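Local structure of conserved exported protein (Bacteroides fragilis, 3CLW) at residues S311-C314 and I315-N319; I341-N344 and D345-A349. The protein is of unknown function but probably hydrolyses O-glycosidic bonds in carbohydrates. All coordinates share one frame; numbering follows the deposited sequence.

Overall arrangement
Contacts 1 and 2 follow one another along the chain, within the part assigned to glycoside hydrolase family 30. Contact 1 lies in the loop after strand 307-310. Contact 2 lies on the last turns of helix 328-347, which follows that loop. Their centres are about 15 Å apart, and they touch: CE2 of Y313 packs against CD1 of I341 at 3.5 Å. Contact 1 is partly buried and contact 2 is buried. E312 is part of contact 1, and the OG of S311 bonds to OE2 of E231. E312 follows the seventh barrel strand, where family 30 enzymes carry the nucleophile; a like role is probable but not established.

Contact 1. Residues S311-C314 and I315-N319; sequences SEYC and ILEKN
Y313 swings its ring out with CG anti to the backbone N (chi1 -177°), while E317 folds back. In E317, CG sits between the backbone N and the carbonyl carbon, and the chain bends again at chi2 (-92°). These turns bring the carboxylate to the phenol. The OH of Y313 donates a hydrogen bond to OE2 of E317 at 2.8 Å. It meets OE2 on the syn side, but well out of the carboxylate plane. The ring and the carboxylate are steeply inclined, 72° apart. OE1 comes to the ring edge near its plane, 3.8 Å from CE1 of Y313.

OE2 of E317 has a second partner, the OH of Y337. The other oxygen, OE1, takes a weak bond from the backbone N of L316 at 3.4 Å. Two tyrosines thus grip OE2, and with the weak bond to OE1 the turn of the carboxylate is probably restricted. Negative charge on the group would be eased by these donors.

I315 adds the apolar part. Its CD1 lies 4.0 Å from CE2 of Y313, with the two side chains crossing at a slant. SG of C314 touches CD1 of L316 at 4.1 Å, a looser contact between a buried sulfur and an exposed leucine.

The contact is local: a tyrosine and a glutamate four residues apart join across an irregular loop. The segment leaves strand 307-310 at what is probably the catalytic end of the barrel, and OE2 of E312 bonds to the OH of Y279, whose ring also meets Y313. Y313 packs on Y337 and I341 of helix 328-347, and I315 on L334 and V338. Y313 also touches W354 of strand 353-356. The loop thus lies between this helix and the next barrel strand.

Contact 2. Residues I341-N344 and D345-A349; sequences IIHN and DLTLA
The carbonyl O of H343 takes two hydrogen bonds from T347. OG1 of T347 donates at 2.6 Å from above the carbonyl plane, and the backbone N of T347 donates at 2.9 Å. The hydroxyl gets there because OG1 sits between the backbone N and the carbonyl carbon (chi1 61°), which turns it back along the helix. The O of N344 is also shared. The N of L348 reaches it at 2.7 Å and the N of A349 at 3.2 Å, the latter in the carbonyl plane. Just before them in the helix, D345 N bonds to I341 O and L346 N to I342 O, both close to straight. A349 bonds five residues back, a pi-type turn near the end of the helix.

T347 also covers one face of the H343 imidazole. Its CG2 makes a CH-pi contact 3.9 Å from the ring centroid, 24° off the normal. OG1 lies over the same face, nearer the rim.

Three pairs four residues apart lie side by side and point the same way. CG2 of I342 packs on CD1 of L346 at 3.7 Å. OD1 of N344 lies 3.3 Å from CD1 of L348, while its ND2 bonds to the O of R340. CG2 of I341 lies beside OD2 of D345. D278 comes close to OD2, so the aspartate probably feels a second negative charge.

The C-terminal part of helix 328-347 lies between helix 285-300 of the barrel and, on another part of its surface, helix 391-400 and strand 427-433. N344 and L348 lean on helix 285-300, and a salt bridge from OD1 of D345 to R292 joins the two. I342, H343 and L346 pack on Y399 of helix 391-400. H343 and N344 touch M428 of strand 427-433, and T347 touches S430 there.

Contact 1. Residues S311-C314 and I315-N319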
ATOM      1  N   SER A 311      -1.409   0.382  -4.402  1.00 32.23           N
ATOM      2  CA  SER A 311      -0.623  -0.692  -3.789  1.00 33.00           C
ATOM      3  C   SER A 311       0.814  -0.328  -3.414  1.00 33.10           C
ATOM      4  O   SER A 311       1.571  -1.185  -2.953  1.00 33.95           O
ATOM      5  CB  SER A 311      -0.621  -1.925  -4.689  1.00 32.87           C
ATOM      6  OG  SER A 311      -0.113  -1.564  -5.979  1.00 35.37           O
ATOM      7  N   GLU A 312       1.197   0.928  -3.622  1.00 33.74           N
ATOM      8  CA  GLU A 312       2.505   1.420  -3.169  1.00 34.08           C
ATOM      9  C   GLU A 312       2.567   2.914  -3.250  1.00 34.23           C
ATOM     10  O   GLU A 312       2.196   3.495  -4.244  1.00 33.60           O
ATOM     11  CB  GLU A 312       3.661   0.830  -3.977  1.00 33.81           C
ATOM     12  CG  GLU A 312       5.022   0.973  -3.272  1.00 33.97           C
ATOM     13  CD  GLU A 312       6.202   0.682  -4.166  1.00 35.16           C
ATOM     14  OE1 GLU A 312       6.340  -0.443  -4.687  1.00 35.59           O
ATOM     15  OE2 GLU A 312       7.022   1.595  -4.341  1.00 36.87           O
ATOM     16  N   TYR A 313       3.037   3.537  -2.173  1.00 35.50           N
ATOM     17  CA  TYR A 313       3.397   4.948  -2.175  1.00 36.23           C
ATOM     18  C   TYR A 313       4.403   5.279  -1.071  1.00 37.19           C
ATOM     19  O   TYR A 313       4.386   4.671  -0.003  1.00 37.11           O
ATOM     20  CB  TYR A 313       2.165   5.845  -1.990  1.00 36.23           C
ATOM     21  CG  TYR A 313       2.527   7.314  -2.054  1.00 37.08           C
ATOM     22  CD1 TYR A 313       2.957   7.896  -3.271  1.00 37.58           C
ATOM     23  CD2 TYR A 313       2.522   8.112  -0.890  1.00 37.10           C
ATOM     24  CE1 TYR A 313       3.320   9.225  -3.333  1.00 38.14           C
ATOM     25  CE2 TYR A 313       2.877   9.439  -0.934  1.00 36.08           C
ATOM     26  CZ  TYR A 313       3.277   9.998  -2.147  1.00 38.99           C
ATOM     27  OH  TYR A 313       3.632  11.331  -2.183  1.00 39.33           O
ATOM     28  N   CYS A 314       5.259   6.260  -1.340  1.00 38.07           N
ATOM     29  CA  CYS A 314       6.008   6.995  -0.299  1.00 38.56           C
ATOM     30  C   CYS A 314       6.337   8.384  -0.862  1.00 39.84           C
ATOM     31  O   CYS A 314       6.244   8.590  -2.084  1.00 40.39           O
ATOM     32  CB  CYS A 314       7.274   6.251   0.123  1.00 37.26           C
ATOM     33  SG  CYS A 314       8.512   6.101  -1.151  1.00 36.25           S
ATOM     34  N   ILE A 315       6.697   9.336   0.007  1.00 41.01           N
ATOM     35  CA  ILE A 315       7.100  10.675  -0.434  1.00 40.89           C
ATOM     36  C   ILE A 315       8.372  10.565  -1.241  1.00 41.65           C
ATOM     37  O   ILE A 315       9.432  10.191  -0.728  1.00 42.36           O
ATOM     38  CB  ILE A 315       7.353  11.660   0.730  1.00 40.89           C
ATOM     39  CG1 ILE A 315       6.169  11.719   1.687  1.00 38.86           C
ATOM     40  CG2 ILE A 315       7.704  13.051   0.177  1.00 42.80           C
ATOM     41  CD1 ILE A 315       4.882  12.279   1.119  1.00 37.44           C
ATOM     42  N   LEU A 316       8.255  10.893  -2.517  1.00 43.14           N
ATOM     43  CA  LEU A 316       9.336  10.747  -3.475  1.00 44.61           C
ATOM     44  C   LEU A 316       9.443  12.028  -4.269  1.00 44.90           C
ATOM     45  O   LEU A 316      10.542  12.455  -4.600  1.00 44.74           O
ATOM     46  CB  LEU A 316       9.023   9.598  -4.421  1.00 44.92           C
ATOM     47  CG  LEU A 316      10.149   8.714  -4.906  1.00 47.52           C
ATOM     48  CD1 LEU A 316      10.956   8.179  -3.725  1.00 49.40           C
ATOM     49  CD2 LEU A 316       9.541   7.578  -5.721  1.00 48.79           C
ATOM     50  N   GLU A 317       8.297  12.634  -4.558  1.00 45.56           N
ATOM     51  CA  GLU A 317       8.262  13.860  -5.329  1.00 47.22           C
ATOM     52  C   GLU A 317       8.621  15.078  -4.493  1.00 48.60           C
ATOM     53  O   GLU A 317       8.724  15.020  -3.264  1.00 48.35           O
ATOM     54  CB  GLU A 317       6.893  14.081  -5.963  1.00 46.85           C
ATOM     55  CG  GLU A 317       5.791  14.372  -4.964  1.00 46.49           C
ATOM     56  CD  GLU A 317       5.064  13.116  -4.500  1.00 47.27           C
ATOM     57  OE1 GLU A 317       5.692  12.037  -4.356  1.00 45.79           O
ATOM     58  OE2 GLU A 317       3.840  13.225  -4.286  1.00 49.28           O
ATOM     59  N   LYS A 318       8.788  16.187  -5.201  1.00 49.90           N
ATOM     60  CA  LYS A 318       9.168  17.457  -4.617  1.00 50.99           C
ATOM     61  C   LYS A 318       8.204  18.506  -5.137  1.00 51.01           C
ATOM     62  O   LYS A 318       7.838  18.495  -6.307  1.00 50.67           O
ATOM     63  CB  LYS A 318      10.599  17.819  -5.015  1.00 50.98           C
ATOM     64  CG  LYS A 318      11.659  16.859  -4.523  1.00 53.03           C
ATOM     65  CD  LYS A 318      13.025  17.500  -4.681  1.00 57.06           C
ATOM     66  CE  LYS A 318      14.154  16.581  -4.258  1.00 60.49           C
ATOM     67  NZ  LYS A 318      14.700  16.949  -2.917  1.00 63.89           N
ATOM     68  N   ASN A 319       7.772  19.380  -4.239  1.00 51.87           N
ATOM     69  CA  ASN A 319       6.853  20.466  -4.546  1.00 52.86           C
ATOM     70  C   ASN A 319       6.741  21.410  -3.341  1.00 53.75           C
ATOM     71  O   ASN A 319       7.143  21.061  -2.229  1.00 53.91           O
ATOM     72  CB  ASN A 319       5.478  19.947  -5.017  1.00 52.39           C
ATOM     73  CG  ASN A 319       4.740  19.123  -3.953  1.00 51.80           C
ATOM     74  OD1 ASN A 319       4.472  19.591  -2.837  1.00 50.12           O
ATOM     75  ND2 ASN A 319       4.388  17.897  -4.313  1.00 50.12           N
TER

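Contact 2. Residues I341-N344 and D345-A349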
ATOM      1  N   ILE A 341      -4.070  12.023  -0.666  1.00 37.71           N
ATOM      2  CA  ILE A 341      -3.978  10.896  -1.571  1.00 37.46           C
ATOM      3  C   ILE A 341      -4.952   9.805  -1.147  1.00 37.92           C
ATOM      4  O   ILE A 341      -5.703   9.286  -1.991  1.00 37.94           O
ATOM      5  CB  ILE A 341      -2.571  10.295  -1.668  1.00 37.79           C
ATOM      6  CG1 ILE A 341      -1.569  11.335  -2.146  1.00 37.05           C
ATOM      7  CG2 ILE A 341      -2.579   9.120  -2.658  1.00 35.60           C
ATOM      8  CD1 ILE A 341      -0.129  10.986  -1.838  1.00 40.81           C
ATOM      9  N   ILE A 342      -4.963   9.480   0.148  1.00 36.77           N
ATOM     10  CA  ILE A 342      -5.824   8.410   0.626  1.00 36.53           C
ATOM     11  C   ILE A 342      -7.298   8.702   0.323  1.00 37.41           C
ATOM     12  O   ILE A 342      -8.002   7.849  -0.260  1.00 36.60           O
ATOM     13  CB  ILE A 342      -5.616   8.075   2.131  1.00 36.48           C
ATOM     14  CG1 ILE A 342      -4.224   7.469   2.347  1.00 37.00           C
ATOM     15  CG2 ILE A 342      -6.718   7.082   2.639  1.00 35.14           C
ATOM     16  CD1 ILE A 342      -3.786   7.307   3.824  1.00 35.04           C
ATOM     17  N   HIS A 343      -7.751   9.895   0.716  1.00 36.97           N
ATOM     18  CA  HIS A 343      -9.139  10.268   0.528  1.00 38.00           C
ATOM     19  C   HIS A 343      -9.596  10.158  -0.937  1.00 38.59           C
ATOM     20  O   HIS A 343     -10.657   9.625  -1.223  1.00 39.59           O
ATOM     21  CB  HIS A 343      -9.372  11.678   1.020  1.00 37.73           C
ATOM     22  CG  HIS A 343     -10.712  12.219   0.639  1.00 38.12           C
ATOM     23  ND1 HIS A 343     -11.837  12.020   1.406  1.00 39.06           N
ATOM     24  CD2 HIS A 343     -11.109  12.931  -0.438  1.00 37.58           C
ATOM     25  CE1 HIS A 343     -12.869  12.596   0.818  1.00 38.62           C
ATOM     26  NE2 HIS A 343     -12.452  13.147  -0.304  1.00 38.46           N
ATOM     27  N   ASN A 344      -8.782  10.676  -1.849  1.00 39.49           N
ATOM     28  CA  ASN A 344      -9.096  10.667  -3.269  1.00 40.01           C
ATOM     29  C   ASN A 344      -9.030   9.264  -3.881  1.00 39.82           C
ATOM     30  O   ASN A 344      -9.859   8.913  -4.735  1.00 39.73           O
ATOM     31  CB  ASN A 344      -8.211  11.678  -4.008  1.00 40.09           C
ATOM     32  CG  ASN A 344      -8.633  13.105  -3.725  1.00 42.57           C
ATOM     33  OD1 ASN A 344      -9.577  13.602  -4.333  1.00 44.95           O
ATOM     34  ND2 ASN A 344      -7.960  13.762  -2.781  1.00 42.57           N
ATOM     35  N   ASP A 345      -8.075   8.450  -3.427  1.00 39.02           N
ATOM     36  CA  ASP A 345      -8.078   7.046  -3.819  1.00 39.19           C
ATOM     37  C   ASP A 345      -9.359   6.323  -3.433  1.00 38.72           C
ATOM     38  O   ASP A 345      -9.940   5.589  -4.248  1.00 38.67           O
ATOM     39  CB  ASP A 345      -6.853   6.311  -3.287  1.00 39.12           C
ATOM     40  CG  ASP A 345      -5.625   6.561  -4.145  1.00 40.97           C
ATOM     41  OD1 ASP A 345      -5.779   7.049  -5.285  1.00 42.80           O
ATOM     42  OD2 ASP A 345      -4.506   6.287  -3.694  1.00 40.33           O
ATOM     43  N   LEU A 346      -9.786   6.518  -2.190  1.00 38.23           N
ATOM     44  CA  LEU A 346     -10.999   5.886  -1.663  1.00 38.29           C
ATOM     45  C   LEU A 346     -12.291   6.429  -2.281  1.00 38.45           C
ATOM     46  O   LEU A 346     -13.217   5.690  -2.509  1.00 38.13           O
ATOM     47  CB  LEU A 346     -11.061   6.058  -0.140  1.00 37.93           C
ATOM     48  CG  LEU A 346     -10.023   5.332   0.714  1.00 37.68           C
ATOM     49  CD1 LEU A 346     -10.146   5.745   2.178  1.00 36.94           C
ATOM     50  CD2 LEU A 346     -10.120   3.804   0.542  1.00 35.67           C
ATOM     51  N   THR A 347     -12.339   7.732  -2.533  1.00 39.68           N
ATOM     52  CA  THR A 347     -13.583   8.368  -2.949  1.00 40.30           C
ATOM     53  C   THR A 347     -13.682   8.629  -4.451  1.00 39.76           C
ATOM     54  O   THR A 347     -14.768   8.695  -4.963  1.00 40.65           O
ATOM     55  CB  THR A 347     -13.833   9.697  -2.195  1.00 40.56           C
ATOM     56  OG1 THR A 347     -12.766  10.600  -2.496  1.00 43.50           O
ATOM     57  CG2 THR A 347     -13.903   9.478  -0.695  1.00 38.89           C
ATOM     58  N   LEU A 348     -12.561   8.813  -5.135  1.00 39.52           N
ATOM     59  CA  LEU A 348     -12.578   9.056  -6.563  1.00 39.61           C
ATOM     60  C   LEU A 348     -12.255   7.788  -7.357  1.00 39.60           C
ATOM     61  O   LEU A 348     -12.981   7.443  -8.274  1.00 39.43           O
ATOM     62  CB  LEU A 348     -11.646  10.207  -6.955  1.00 39.48           C
ATOM     63  CG  LEU A 348     -11.924  11.570  -6.327  1.00 38.86           C
ATOM     64  CD1 LEU A 348     -11.182  12.652  -7.080  1.00 38.01           C
ATOM     65  CD2 LEU A 348     -13.405  11.875  -6.269  1.00 39.33           C
ATOM     66  N   ALA A 349     -11.187   7.085  -6.970  1.00 39.62           N
ATOM     67  CA  ALA A 349     -10.789   5.853  -7.637  1.00 38.96           C
ATOM     68  C   ALA A 349     -11.521   4.649  -7.047  1.00 38.96           C
ATOM     69  O   ALA A 349     -11.381   3.539  -7.560  1.00 39.41           O
ATOM     70  CB  ALA A 349      -9.282   5.671  -7.599  1.00 38.18           C
TER